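PDB 2UVF: exopolygalacturonase from Yersinia enterocolitica, which hydrolyses pectic polygalacturonate from its chain end, as a family 28 glycoside hydrolase of exo action that is captured here with digalacturonic acid. Local coordinates for residues G356-E361 against G382-N387; N362-A367 against S388-V393; C404-A409 against A437-S442. All blocks are in the same frame, centred on the assembly; numbering follows the deposited sequence. Where two conformers were deposited one is given.

Interaction 1 of 3, residues G356-E361 against G382-N387; sequences GIMNLE and GIEFGN. With ADA (alpha-D-galactopyranuronic acid), chain C.
Met358 and Glu384 lie alongside each other on neighbouring rungs of the parallel beta-helix that characterises family 28 glycoside hydrolases, their side chains pointing the same way from the face that carries the sugar site. OE1 of Glu384 lies 3.5 Å from Met358 CG, and the bend of the methionine at chi3 (70°) folds its methyl back, so that Met358 CE is 3.6 Å from the same oxygen. The other branch of the carboxylate meets the ligand: Glu384 OE2 is 3.3 Å from C4 of the galacturonic acid of chain C, and Glu384 CD is equally close to O3 of that sugar. The glutamate chain, extended beyond CG, thus places its carboxylate between the methionine and the sugar; His355 touches it, and the carboxylate of Asp381 lies close to OE2, while Ser332 and Thr335 back Met358.

Beneath this pair, the strands 357-360 and 383-386 run parallel in exact step, joined by five backbone hydrogen bonds. The shortest, from Glu384 N to Ile357 O at 2.7 Å, holds the backbone from which the glutamate side chain rises. Further along, Leu360 reaches over Gly386, which has no side chain of its own on that face.

Ile357, Asn359, Ile383 and Phe385 point the opposite way, into the helix interior, where Val365, Val391 and Val393 pack against Phe385. CG2 of Ile383 covers one face of the Phe385 ring, offset toward its rim. The Asn359 amide runs beside this ring with the planes 26° apart, and its OD1 is weakly bonded to Asn362 ND2. Glu384 O takes two donors from this one asparagine: the backbone N at 3.0 Å, and ND2 through a weak but fairly straight bond of 3.4 Å.

Interaction 2 of 3, residues N362-A367 against S388-V393; sequences NHNVVA and SQNVMV
Met392, Ala367 and Gln389 bury the most surface here, and each meets the residue stacked on it in the adjacent coil. Met392 CB lies 4.2 Å from Val366 CG2. With its CG anti to the backbone N (chi1 -160°), the chain then bends at chi3, and the side chain packs on Trp425 and Phe427 of the next rung. On the opposite, interior face, Ala367 CB touches Val393 CG2 at 3.9 Å, near Ile383. A nearly straight hydrogen bond, 2.9 Å from Ala367 N to Met392 O, ties the two rungs between these apolar pairs.

Gln389 lies at the other end, side by side with His363. Its CB approaches the imidazole CD2 of His363 at 3.6 Å, and amide and ring are turned only 28° apart. The polar ends are held by the following coil: His363 NE2 bonds to Glu419 and Gln389 NE2 to the carbonyl of Pro420. The backbone of Gln389 is gripped twice, its N giving to Asn362 O and its O accepting from Asn364 N at 3.1 Å. Just before it, Ser388 OG accepts from Asn362 N at 3.3 Å and also bonds to Gly386 O.

At Asn364 and Asn390 both segments turn a corner, and the next two backbone bonds are weak. Like residues stacked at equivalent corners, followed by parallel strands in step, are typical of a parallel beta-helix.

Interaction 3 of 3, residues C404-A409 against A437-S442; sequences CINFAA and AIVTGS. With ADA (alpha-D-galactopyranuronic acid), chain C; ADA (alpha-D-galactopyranuronic acid), chain B.
The sugar-binding cleft of the beta-helix is floored here by strand 405-408 beside strand 438-441, where Asn406 pairs with Val439 beneath the bound digalacturonic acid. Asn406 CG is anti to the backbone N (chi1 -178°), which lifts the amide toward the ligand. Its OD1 accepts a hydrogen bond from O3 of the chain C sugar at 2.7 Å. O2 of the same sugar lies 3.0 Å from Asn406 OD1 but also 3.1 Å from Gly441 O, so its single proton has two possible takers. On the protein side, Asn406 ND2 rests 3.5 Å from CG1 of Val439, which crosses it at a slant, and is weakly bonded to Asp403. Ala408 and Ser442 border the same ligand, Ser442 beside the carboxylate of the chain B sugar.

Three backbone hydrogen bonds join the strands, among them Phe407 N to Val439 O at 2.8 Å, and then the regular pairing breaks off. The peptide bond before Gly441 is cis, and Gly441 CA approaches Phe407 O at only 3.0 Å in a C-H...O contact, a closeness open to a residue without a side chain. The same glycine turns its carbonyl to the sugars.

The other face, turned into the helix, is mainly apolar, with Thr440 offering its methyl CG2 to the Phe407 ring. Ile405 and Ile438 run side by side, and Ile438 CG2 meets that ring at its edge, near the ring plane, with 4.2 Å to Phe407 CE2. Met421, Ala424 and Leu426 close over the phenylalanine from within. Apolar packing thus holds the floor from below, while the sugar's O2-O3 edge faces the oxygens of Asn406 and Gly441, acceptors that call for hydroxyls acting as donors.

Interactions 1 and 2 join the same two coils: strand 357-360 leads into 365-368 and 383-386 into 391-394, so these coils are bonded first on the cleft-bearing face and again, past a corner, on the next face. Interaction 3 continues the cleft-bearing face of interaction 1, because strands 383-386 and 405-408 are neighbours, with Phe385 and Phe407 in contact inside the helix. All three are largely buried, though interaction 2 has its corner at the surface, where Asn390 is exposed. Chemistry follows place. Interactions 1 and 3 both touch the chain C sugar, by carboxylate proximity and by hydrogen bonding respectively, whereas interaction 2 is structural packing away from the ligand.

Interaction 1 of 3, residues G356-E361 against G382-N387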
ATOM      1  N   GLY A 356       1.979   2.131   9.552  1.00 29.33           N
ATOM      2  CA  GLY A 356       0.997   3.115   9.069  1.00 29.82           C
ATOM      3  C   GLY A 356      -0.390   2.512   9.123  1.00 30.64           C
ATOM      4  O   GLY A 356      -0.954   2.322  10.210  1.00 30.72           O
ATOM      5  N   ILE A 357      -0.921   2.158   7.951  1.00 30.87           N
ATOM      6  CA  ILE A 357      -2.262   1.559   7.842  1.00 30.58           C
ATOM      7  C   ILE A 357      -2.234   0.026   7.732  1.00 30.73           C
ATOM      8  O   ILE A 357      -1.593  -0.530   6.843  1.00 30.42           O
ATOM      9  CB  ILE A 357      -3.071   2.222   6.687  1.00 30.34           C
ATOM     10  CG1 ILE A 357      -3.332   3.690   7.035  1.00 29.56           C
ATOM     11  CG2 ILE A 357      -4.410   1.473   6.431  1.00 29.17           C
ATOM     12  CD1 ILE A 357      -3.761   4.534   5.917  1.00 31.72           C
ATOM     13  N   MET A 358      -2.930  -0.642   8.654  1.00 30.53           N
ATOM     14  CA  MET A 358      -2.996  -2.105   8.689  1.00 30.78           C
ATOM     15  C   MET A 358      -4.406  -2.602   8.419  1.00 31.32           C
ATOM     16  O   MET A 358      -5.366  -2.096   9.007  1.00 31.39           O
ATOM     17  CB  MET A 358      -2.558  -2.655  10.053  1.00 31.14           C
ATOM     18  CG  MET A 358      -1.115  -2.375  10.446  1.00 31.09           C
ATOM     19  SD  MET A 358      -0.817  -2.932  12.139  1.00 31.06           S
ATOM     20  CE  MET A 358      -0.898  -4.722  11.917  1.00 29.40           C
ATOM     21  N   ASN A 359      -4.511  -3.574   7.512  1.00 30.88           N
ATOM     22  CA  ASN A 359      -5.748  -4.278   7.219  1.00 31.44           C
ATOM     23  C   ASN A 359      -5.487  -5.726   7.501  1.00 31.65           C
ATOM     24  O   ASN A 359      -4.604  -6.335   6.892  1.00 31.36           O
ATOM     25  CB  ASN A 359      -6.133  -4.134   5.749  1.00 31.54           C
ATOM     26  CG  ASN A 359      -6.454  -2.730   5.381  1.00 31.69           C
ATOM     27  OD1 ASN A 359      -7.609  -2.320   5.438  1.00 28.77           O
ATOM     28  ND2 ASN A 359      -5.421  -1.954   5.040  1.00 33.61           N
ATOM     29  N   LEU A 360      -6.226  -6.263   8.464  1.00 32.52           N
ATOM     30  CA  LEU A 360      -6.045  -7.644   8.881  1.00 32.76           C
ATOM     31  C   LEU A 360      -7.360  -8.393   8.669  1.00 33.10           C
ATOM     32  O   LEU A 360      -8.392  -8.020   9.227  1.00 32.96           O
ATOM     33  CB  LEU A 360      -5.567  -7.715  10.344  1.00 32.30           C
ATOM     34  CG  LEU A 360      -4.182  -7.131  10.715  1.00 31.35           C
ATOM     35  CD1 LEU A 360      -3.925  -7.339  12.173  1.00 27.50           C
ATOM     36  CD2 LEU A 360      -3.000  -7.683   9.876  1.00 28.65           C
ATOM     37  N   GLU A 361      -7.319  -9.430   7.835  0.50 34.90           N
ATOM     38  CA  GLU A 361      -8.493 -10.236   7.594  0.50 36.28           C
ATOM     39  C   GLU A 361      -9.712  -9.433   7.098  0.50 35.95           C
ATOM     40  O   GLU A 361     -10.818  -9.737   7.445  0.50 37.25           O
ATOM     41  CB  GLU A 361      -8.824 -11.122   8.824  0.50 35.97           C
ATOM     42  CG  GLU A 361      -8.034 -12.412   8.911  0.50 38.67           C
ATOM     43  CD  GLU A 361      -8.311 -13.263  10.142  0.50 49.09           C
ATOM     44  OE1 GLU A 361      -9.128 -14.199  10.116  0.50 49.84           O
ATOM     45  OE2 GLU A 361      -7.688 -13.023  11.176  0.50 55.92           O
ATOM     46  N   GLY A 382       3.531   1.992   4.509  1.00 27.88           N
ATOM     47  CA  GLY A 382       2.373   2.792   4.105  1.00 27.73           C
ATOM     48  C   GLY A 382       1.067   2.062   4.366  1.00 28.21           C
ATOM     49  O   GLY A 382       0.278   2.488   5.196  1.00 27.78           O
ATOM     50  N   ILE A 383       0.839   0.967   3.642  1.00 28.66           N
ATOM     51  CA  ILE A 383      -0.340   0.142   3.858  1.00 29.32           C
ATOM     52  C   ILE A 383       0.078  -1.316   3.936  1.00 29.76           C
ATOM     53  O   ILE A 383       0.743  -1.827   3.027  1.00 29.71           O
ATOM     54  CB  ILE A 383      -1.432   0.327   2.750  1.00 29.90           C
ATOM     55  CG1 ILE A 383      -1.828   1.812   2.574  1.00 29.08           C
ATOM     56  CG2 ILE A 383      -2.675  -0.536   3.085  1.00 29.98           C
ATOM     57  CD1 ILE A 383      -2.694   2.135   1.356  1.00 30.15           C
ATOM     58  N   GLU A 384      -0.289  -1.976   5.036  1.00 29.50           N
ATOM     59  CA  GLU A 384      -0.180  -3.434   5.128  1.00 28.94           C
ATOM     60  C   GLU A 384      -1.496  -4.090   4.760  1.00 28.60           C
ATOM     61  O   GLU A 384      -2.537  -3.680   5.260  1.00 28.38           O
ATOM     62  CB  GLU A 384       0.207  -3.885   6.539  1.00 28.73           C
ATOM     63  CG  GLU A 384       1.585  -3.502   6.935  1.00 28.60           C
ATOM     64  CD  GLU A 384       1.945  -3.992   8.299  1.00 27.92           C
ATOM     65  OE1 GLU A 384       1.100  -4.615   8.971  1.00 30.39           O
ATOM     66  OE2 GLU A 384       3.092  -3.765   8.697  1.00 29.38           O
ATOM     67  N   PHE A 385      -1.433  -5.092   3.876  1.00 28.54           N
ATOM     68  CA  PHE A 385      -2.554  -5.975   3.603  1.00 28.97           C
ATOM     69  C   PHE A 385      -2.199  -7.367   4.166  1.00 29.08           C
ATOM     70  O   PHE A 385      -1.194  -7.970   3.785  1.00 28.68           O
ATOM     71  CB  PHE A 385      -2.893  -6.018   2.109  1.00 28.88           C
ATOM     72  CG  PHE A 385      -3.490  -4.737   1.566  1.00 30.09           C
ATOM     73  CD1 PHE A 385      -4.748  -4.302   1.986  1.00 30.12           C
ATOM     74  CD2 PHE A 385      -2.796  -3.975   0.614  1.00 29.86           C
ATOM     75  CE1 PHE A 385      -5.308  -3.112   1.492  1.00 29.68           C
ATOM     76  CE2 PHE A 385      -3.346  -2.789   0.109  1.00 28.97           C
ATOM     77  CZ  PHE A 385      -4.609  -2.360   0.550  1.00 29.67           C
ATOM     78  N   GLY A 386      -3.006  -7.846   5.114  1.00 29.36           N
ATOM     79  CA  GLY A 386      -2.708  -9.090   5.823  1.00 29.41           C
ATOM     80  C   GLY A 386      -3.855 -10.081   5.827  1.00 29.54           C
ATOM     81  O   GLY A 386      -4.908  -9.824   6.428  1.00 29.58           O
ATOM     82  N   ASN A 387      -3.654 -11.213   5.160  1.00 29.60           N
ATOM     83  CA  ASN A 387      -4.693 -12.260   5.048  1.00 30.85           C
ATOM     84  C   ASN A 387      -6.036 -11.676   4.622  1.00 30.84           C
ATOM     85  O   ASN A 387      -7.096 -12.086   5.110  1.00 30.99           O
ATOM     86  CB  ASN A 387      -4.829 -13.083   6.360  1.00 30.37           C
ATOM     87  CG  ASN A 387      -3.569 -13.856   6.691  1.00 31.48           C
ATOM     88  OD1 ASN A 387      -3.447 -15.031   6.350  1.00 32.29           O
ATOM     89  ND2 ASN A 387      -2.600 -13.186   7.317  1.00 31.55           N
TER
HETATM   90  C1  ADA C   2       6.426  -8.064   8.609  1.00 48.63           C
HETATM   91  C2  ADA C   2       5.233  -8.061   7.631  1.00 49.10           C
HETATM   92  C3  ADA C   2       4.367  -6.829   7.957  1.00 48.76           C
HETATM   93  C4  ADA C   2       3.876  -6.892   9.437  1.00 47.80           C
HETATM   94  C5  ADA C   2       5.094  -6.972  10.384  1.00 46.90           C
HETATM   95  C6  ADA C   2       4.837  -7.076  11.913  1.00 46.04           C
HETATM   96  O2  ADA C   2       5.677  -8.063   6.260  1.00 46.13           O
HETATM   97  O3  ADA C   2       3.281  -6.715   7.041  1.00 50.89           O
HETATM   98  O4  ADA C   2       3.003  -8.006   9.653  1.00 46.13           O
HETATM   99  O5  ADA C   2       5.981  -8.068  10.004  1.00 47.28           O
HETATM  100  O6B ADA C   2       5.472  -7.965  12.522  1.00 45.16           O
HETATM  101  O6A ADA C   2       4.038  -6.274  12.455  1.00 43.57           O

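Interaction 2 of 3, residues N362-A367 against S388-V393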
ATOM      1  N   ASN A 362      -9.457  -8.472   6.209  1.00 34.29           N
ATOM      2  CA  ASN A 362     -10.518  -7.691   5.593  1.00 33.58           C
ATOM      3  C   ASN A 362     -10.904  -8.218   4.213  1.00 33.95           C
ATOM      4  O   ASN A 362     -10.116  -8.905   3.542  1.00 33.31           O
ATOM      5  CB  ASN A 362     -10.106  -6.226   5.476  1.00 33.26           C
ATOM      6  CG  ASN A 362      -9.897  -5.579   6.801  1.00 32.45           C
ATOM      7  OD1 ASN A 362     -10.230  -6.153   7.838  1.00 31.96           O
ATOM      8  ND2 ASN A 362      -9.350  -4.378   6.795  1.00 28.78           N
ATOM      9  N   HIS A 363     -12.140  -7.910   3.814  1.00 34.23           N
ATOM     10  CA  HIS A 363     -12.563  -8.082   2.450  1.00 34.32           C
ATOM     11  C   HIS A 363     -12.977  -6.728   1.931  1.00 34.12           C
ATOM     12  O   HIS A 363     -13.478  -5.900   2.701  1.00 34.72           O
ATOM     13  CB  HIS A 363     -13.765  -9.032   2.337  1.00 34.74           C
ATOM     14  CG  HIS A 363     -13.446 -10.465   2.612  1.00 35.56           C
ATOM     15  ND1 HIS A 363     -14.424 -11.426   2.724  1.00 37.15           N
ATOM     16  CD2 HIS A 363     -12.268 -11.093   2.839  1.00 35.65           C
ATOM     17  CE1 HIS A 363     -13.857 -12.594   2.973  1.00 38.26           C
ATOM     18  NE2 HIS A 363     -12.550 -12.418   3.054  1.00 35.66           N
ATOM     19  N   ASN A 364     -12.790  -6.527   0.625  1.00 33.49           N
ATOM     20  CA  ASN A 364     -13.283  -5.348  -0.100  1.00 33.21           C
ATOM     21  C   ASN A 364     -12.786  -4.029   0.475  1.00 32.50           C
ATOM     22  O   ASN A 364     -13.570  -3.223   0.960  1.00 33.24           O
ATOM     23  CB  ASN A 364     -14.818  -5.371  -0.171  1.00 32.78           C
ATOM     24  CG  ASN A 364     -15.356  -6.732  -0.552  1.00 34.08           C
ATOM     25  OD1 ASN A 364     -14.712  -7.485  -1.308  1.00 32.34           O
ATOM     26  ND2 ASN A 364     -16.526  -7.083  -0.001  1.00 32.85           N
ATOM     27  N   VAL A 365     -11.467  -3.855   0.473  1.00 32.02           N
ATOM     28  CA  VAL A 365     -10.814  -2.643   0.979  1.00 30.82           C
ATOM     29  C   VAL A 365     -10.444  -1.770  -0.207  1.00 30.52           C
ATOM     30  O   VAL A 365      -9.973  -2.276  -1.215  1.00 30.30           O
ATOM     31  CB  VAL A 365      -9.514  -2.948   1.759  1.00 30.60           C
ATOM     32  CG1 VAL A 365      -8.829  -1.647   2.194  1.00 27.94           C
ATOM     33  CG2 VAL A 365      -9.783  -3.900   2.965  1.00 30.02           C
ATOM     34  N   VAL A 366     -10.662  -0.464  -0.069  1.00 30.14           N
ATOM     35  CA  VAL A 366     -10.240   0.512  -1.082  1.00 29.68           C
ATOM     36  C   VAL A 366      -9.455   1.640  -0.424  1.00 29.08           C
ATOM     37  O   VAL A 366      -9.919   2.233   0.564  1.00 29.84           O
ATOM     38  CB  VAL A 366     -11.460   1.066  -1.913  1.00 29.81           C
ATOM     39  CG1 VAL A 366     -11.028   2.246  -2.855  1.00 30.65           C
ATOM     40  CG2 VAL A 366     -12.078  -0.046  -2.728  1.00 28.67           C
ATOM     41  N   ALA A 367      -8.260   1.923  -0.952  1.00 28.33           N
ATOM     42  CA  ALA A 367      -7.525   3.136  -0.568  1.00 27.45           C
ATOM     43  C   ALA A 367      -7.363   4.116  -1.740  1.00 27.19           C
ATOM     44  O   ALA A 367      -6.619   3.873  -2.680  1.00 26.98           O
ATOM     45  CB  ALA A 367      -6.172   2.793   0.087  1.00 27.29           C
ATOM     46  N   SER A 388      -5.963 -10.718   3.694  1.00 31.04           N
ATOM     47  CA  SER A 388      -7.122  -9.976   3.211  1.00 31.27           C
ATOM     48  C   SER A 388      -7.499 -10.404   1.798  1.00 32.02           C
ATOM     49  O   SER A 388      -6.774 -11.151   1.144  1.00 31.46           O
ATOM     50  CB  SER A 388      -6.845  -8.470   3.269  1.00 31.00           C
ATOM     51  OG  SER A 388      -6.641  -8.067   4.602  1.00 30.34           O
ATOM     52  N   GLN A 389      -8.649  -9.951   1.327  1.00 33.57           N
ATOM     53  CA  GLN A 389      -9.099 -10.369   0.000  1.00 34.99           C
ATOM     54  C   GLN A 389      -9.791  -9.262  -0.749  1.00 35.18           C
ATOM     55  O   GLN A 389     -10.562  -8.505  -0.170  1.00 35.54           O
ATOM     56  CB  GLN A 389      -9.976 -11.625   0.085  1.00 35.42           C
ATOM     57  CG  GLN A 389      -9.357 -12.713   0.972  1.00 37.71           C
ATOM     58  CD  GLN A 389      -9.740 -14.113   0.577  1.00 41.50           C
ATOM     59  OE1 GLN A 389     -10.818 -14.352   0.026  1.00 42.09           O
ATOM     60  NE2 GLN A 389      -8.854 -15.055   0.862  1.00 42.50           N
ATOM     61  N   ASN A 390      -9.495  -9.171  -2.046  1.00 35.82           N
ATOM     62  CA  ASN A 390     -10.082  -8.148  -2.920  1.00 35.90           C
ATOM     63  C   ASN A 390      -9.788  -6.720  -2.412  1.00 35.26           C
ATOM     64  O   ASN A 390     -10.657  -6.050  -1.872  1.00 35.92           O
ATOM     65  CB  ASN A 390     -11.590  -8.433  -3.121  1.00 35.89           C
ATOM     66  CG  ASN A 390     -12.249  -7.508  -4.128  1.00 38.03           C
ATOM     67  OD1 ASN A 390     -13.342  -6.995  -3.875  1.00 38.99           O
ATOM     68  ND2 ASN A 390     -11.603  -7.298  -5.276  1.00 39.08           N
ATOM     69  N   VAL A 391      -8.540  -6.285  -2.578  1.00 34.49           N
ATOM     70  CA  VAL A 391      -8.087  -4.952  -2.144  1.00 33.44           C
ATOM     71  C   VAL A 391      -7.588  -4.073  -3.325  1.00 33.05           C
ATOM     72  O   VAL A 391      -7.198  -4.556  -4.375  1.00 32.42           O
ATOM     73  CB  VAL A 391      -7.038  -5.007  -0.969  1.00 33.09           C
ATOM     74  CG1 VAL A 391      -7.476  -6.010   0.134  1.00 33.93           C
ATOM     75  CG2 VAL A 391      -5.631  -5.353  -1.463  1.00 32.55           C
ATOM     76  N   MET A 392      -7.632  -2.767  -3.145  1.00 32.66           N
ATOM     77  CA  MET A 392      -7.381  -1.845  -4.247  1.00 31.97           C
ATOM     78  C   MET A 392      -6.745  -0.590  -3.691  1.00 30.26           C
ATOM     79  O   MET A 392      -7.201  -0.089  -2.684  1.00 29.05           O
ATOM     80  CB  MET A 392      -8.710  -1.479  -4.885  1.00 32.20           C
ATOM     81  CG  MET A 392      -8.612  -0.955  -6.264  1.00 32.76           C
ATOM     82  SD  MET A 392     -10.208  -0.241  -6.699  1.00 33.21           S
ATOM     83  CE  MET A 392     -11.207  -1.705  -6.987  1.00 28.78           C
ATOM     84  N   VAL A 393      -5.660  -0.139  -4.320  1.00 29.20           N
ATOM     85  CA  VAL A 393      -5.001   1.108  -3.970  1.00 27.42           C
ATOM     86  C   VAL A 393      -4.723   1.926  -5.237  1.00 27.78           C
ATOM     87  O   VAL A 393      -3.969   1.502  -6.118  1.00 27.35           O
ATOM     88  CB  VAL A 393      -3.672   0.840  -3.212  1.00 28.10           C
ATOM     89  CG1 VAL A 393      -2.859   2.118  -3.041  1.00 26.01           C
ATOM     90  CG2 VAL A 393      -3.925   0.206  -1.853  1.00 25.93           C
TER

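Interaction 3 of 3, residues C404-A409 against A437-S442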
ATOM      1  N   CYS A 404       6.213   0.477   0.995  1.00 25.64           N
ATOM      2  CA  CYS A 404       5.077   1.303   0.626  1.00 25.57           C
ATOM      3  C   CYS A 404       3.779   0.515   0.718  1.00 26.10           C
ATOM      4  O   CYS A 404       2.885   0.901   1.453  1.00 26.98           O
ATOM      5  CB  CYS A 404       5.274   1.916  -0.768  1.00 24.57           C
ATOM      6  SG  CYS A 404       6.801   2.909  -0.960  1.00 23.30           S
ATOM      7  N   ILE A 405       3.656  -0.548  -0.070  1.00 26.60           N
ATOM      8  CA  ILE A 405       2.538  -1.469   0.045  1.00 27.03           C
ATOM      9  C   ILE A 405       3.125  -2.843   0.347  1.00 28.00           C
ATOM     10  O   ILE A 405       3.987  -3.346  -0.385  1.00 27.28           O
ATOM     11  CB  ILE A 405       1.615  -1.500  -1.215  1.00 27.65           C
ATOM     12  CG1 ILE A 405       1.058  -0.106  -1.514  1.00 27.01           C
ATOM     13  CG2 ILE A 405       0.465  -2.528  -1.048  1.00 25.59           C
ATOM     14  CD1 ILE A 405       0.525   0.036  -2.937  1.00 26.49           C
ATOM     15  N   ASN A 406       2.690  -3.412   1.469  1.00 28.05           N
ATOM     16  CA  ASN A 406       3.171  -4.711   1.887  1.00 28.46           C
ATOM     17  C   ASN A 406       2.030  -5.716   1.908  1.00 28.43           C
ATOM     18  O   ASN A 406       0.915  -5.380   2.300  1.00 28.22           O
ATOM     19  CB  ASN A 406       3.787  -4.608   3.284  1.00 28.59           C
ATOM     20  CG  ASN A 406       4.360  -5.921   3.753  1.00 28.06           C
ATOM     21  OD1 ASN A 406       3.691  -6.705   4.421  1.00 28.07           O
ATOM     22  ND2 ASN A 406       5.593  -6.179   3.385  1.00 26.60           N
ATOM     23  N   PHE A 407       2.311  -6.945   1.489  1.00 28.51           N
ATOM     24  CA  PHE A 407       1.322  -8.043   1.593  1.00 28.54           C
ATOM     25  C   PHE A 407       1.835  -9.126   2.502  1.00 28.43           C
ATOM     26  O   PHE A 407       2.958  -9.574   2.358  1.00 28.54           O
ATOM     27  CB  PHE A 407       0.975  -8.624   0.228  1.00 27.91           C
ATOM     28  CG  PHE A 407       0.377  -7.624  -0.701  1.00 28.53           C
ATOM     29  CD1 PHE A 407      -0.969  -7.300  -0.611  1.00 25.83           C
ATOM     30  CD2 PHE A 407       1.170  -6.992  -1.667  1.00 27.74           C
ATOM     31  CE1 PHE A 407      -1.517  -6.366  -1.473  1.00 28.18           C
ATOM     32  CE2 PHE A 407       0.624  -6.060  -2.528  1.00 28.65           C
ATOM     33  CZ  PHE A 407      -0.722  -5.733  -2.425  1.00 27.24           C
ATOM     34  N   ALA A 408       1.011  -9.519   3.457  1.00 29.27           N
ATOM     35  CA  ALA A 408       1.392 -10.525   4.442  1.00 30.24           C
ATOM     36  C   ALA A 408       0.346 -11.650   4.468  1.00 30.95           C
ATOM     37  O   ALA A 408      -0.845 -11.393   4.306  1.00 29.86           O
ATOM     38  CB  ALA A 408       1.499  -9.892   5.807  1.00 29.65           C
ATOM     39  N   ALA A 409       0.796 -12.880   4.708  1.00 32.50           N
ATOM     40  CA  ALA A 409      -0.126 -14.017   4.779  1.00 34.35           C
ATOM     41  C   ALA A 409       0.144 -15.013   5.931  1.00 35.35           C
ATOM     42  O   ALA A 409      -0.341 -16.148   5.913  1.00 36.03           O
ATOM     43  CB  ALA A 409      -0.190 -14.714   3.450  1.00 33.99           C
ATOM     44  N   ALA A 437       8.089  -0.546  -3.526  1.00 25.03           N
ATOM     45  CA  ALA A 437       6.759  -0.133  -3.967  1.00 25.50           C
ATOM     46  C   ALA A 437       5.753  -1.239  -3.687  1.00 26.14           C
ATOM     47  O   ALA A 437       4.742  -1.017  -3.012  1.00 26.03           O
ATOM     48  CB  ALA A 437       6.763   0.212  -5.450  1.00 24.46           C
ATOM     49  N   ILE A 438       6.046  -2.422  -4.230  1.00 26.88           N
ATOM     50  CA  ILE A 438       5.173  -3.582  -4.104  1.00 27.14           C
ATOM     51  C   ILE A 438       5.973  -4.690  -3.448  1.00 27.01           C
ATOM     52  O   ILE A 438       6.957  -5.161  -4.008  1.00 26.83           O
ATOM     53  CB  ILE A 438       4.593  -4.018  -5.483  1.00 27.26           C
ATOM     54  CG1 ILE A 438       3.922  -2.821  -6.195  1.00 27.07           C
ATOM     55  CG2 ILE A 438       3.672  -5.268  -5.354  1.00 26.16           C
ATOM     56  CD1 ILE A 438       2.692  -2.258  -5.484  1.00 29.39           C
ATOM     57  N   VAL A 439       5.556  -5.062  -2.237  1.00 27.14           N
ATOM     58  CA  VAL A 439       6.294  -6.002  -1.413  1.00 27.47           C
ATOM     59  C   VAL A 439       5.424  -7.192  -1.031  1.00 28.61           C
ATOM     60  O   VAL A 439       4.390  -7.015  -0.396  1.00 28.71           O
ATOM     61  CB  VAL A 439       6.854  -5.331  -0.134  1.00 27.31           C
ATOM     62  CG1 VAL A 439       7.754  -6.325   0.627  1.00 26.62           C
ATOM     63  CG2 VAL A 439       7.616  -4.073  -0.505  1.00 26.38           C
ATOM     64  N   THR A 440       5.843  -8.391  -1.451  1.00 29.46           N
ATOM     65  CA  THR A 440       5.194  -9.660  -1.085  1.00 31.18           C
ATOM     66  C   THR A 440       6.190 -10.615  -0.381  1.00 32.79           C
ATOM     67  O   THR A 440       7.044 -11.164  -1.043  1.00 32.81           O
ATOM     68  CB  THR A 440       4.689 -10.435  -2.357  1.00 30.33           C
ATOM     69  OG1 THR A 440       5.816 -10.919  -3.088  1.00 32.09           O
ATOM     70  CG2 THR A 440       3.862  -9.584  -3.297  1.00 29.87           C
ATOM     71  N   GLY A 441       6.197 -10.786   0.937  1.00 34.88           N
ATOM     72  CA  GLY A 441       5.931  -9.783   1.945  1.00 37.52           C
ATOM     73  C   GLY A 441       6.909 -10.157   3.045  1.00 38.35           C
ATOM     74  O   GLY A 441       7.162  -9.378   3.941  1.00 39.26           O
ATOM     75  N   SER A 442       7.479 -11.360   2.901  1.00 39.36           N
ATOM     76  CA  SER A 442       8.265 -12.143   3.912  1.00 39.67           C
ATOM     77  C   SER A 442       7.362 -13.068   4.719  1.00 39.19           C
ATOM     78  O   SER A 442       7.629 -14.261   4.797  1.00 39.29           O
ATOM     79  CB  SER A 442       9.176 -11.324   4.821  1.00 39.91           C
ATOM     80  OG  SER A 442       9.354 -11.982   6.070  1.00 40.41           O
TER
HETATM   81  C1  ADA C   2       6.426  -8.064   8.609  1.00 48.63           C
HETATM   82  C2  ADA C   2       5.233  -8.061   7.631  1.00 49.10           C
HETATM   83  C3  ADA C   2       4.367  -6.829   7.957  1.00 48.76           C
HETATM   84  C4  ADA C   2       3.876  -6.892   9.437  1.00 47.80           C
HETATM   85  C5  ADA C   2       5.094  -6.972  10.384  1.00 46.90           C
HETATM   86  C6  ADA C   2       4.837  -7.076  11.913  1.00 46.04           C
HETATM   87  O2  ADA C   2       5.677  -8.063   6.260  1.00 46.13           O
HETATM   88  O3  ADA C   2       3.281  -6.715   7.041  1.00 50.89           O
HETATM   89  O4  ADA C   2       3.003  -8.006   9.653  1.00 46.13           O
HETATM   90  O5  ADA C   2       5.981  -8.068  10.004  1.00 47.28           O
HETATM   91  O6B ADA C   2       5.472  -7.965  12.522  1.00 45.16           O
HETATM   92  O6A ADA C   2       4.038  -6.274  12.455  1.00 43.57           O
HETATM   93  C1  ADA B   1       9.513  -4.506   7.380  1.00 47.05           C
HETATM   94  C2  ADA B   1       8.275  -4.385   8.293  1.00 45.97           C
HETATM   95  C3  ADA B   1       8.553  -5.259   9.537  1.00 47.22           C
HETATM   96  C4  ADA B   1       8.427  -6.716   9.061  1.00 49.04           C
HETATM   97  C5  ADA B   1       9.551  -6.934   8.033  1.00 49.86           C
HETATM   98  C6  ADA B   1       9.483  -8.354   7.425  1.00 51.33           C
HETATM   99  O1  ADA B   1      10.761  -4.153   8.044  1.00 47.38           O
HETATM  100  O2  ADA B   1       7.955  -3.050   8.616  1.00 40.15           O
HETATM  101  O3  ADA B   1       7.713  -4.934  10.672  1.00 46.12           O
HETATM  102  O4  ADA B   1       7.170  -6.848   8.351  1.00 49.77           O
HETATM  103  O5  ADA B   1       9.537  -5.903   6.952  1.00 49.61           O
HETATM  104  O6B ADA B   1       8.715  -8.539   6.446  1.00 51.73           O
HETATM  105  O6A ADA B   1      10.203  -9.248   7.937  1.00 52.09           O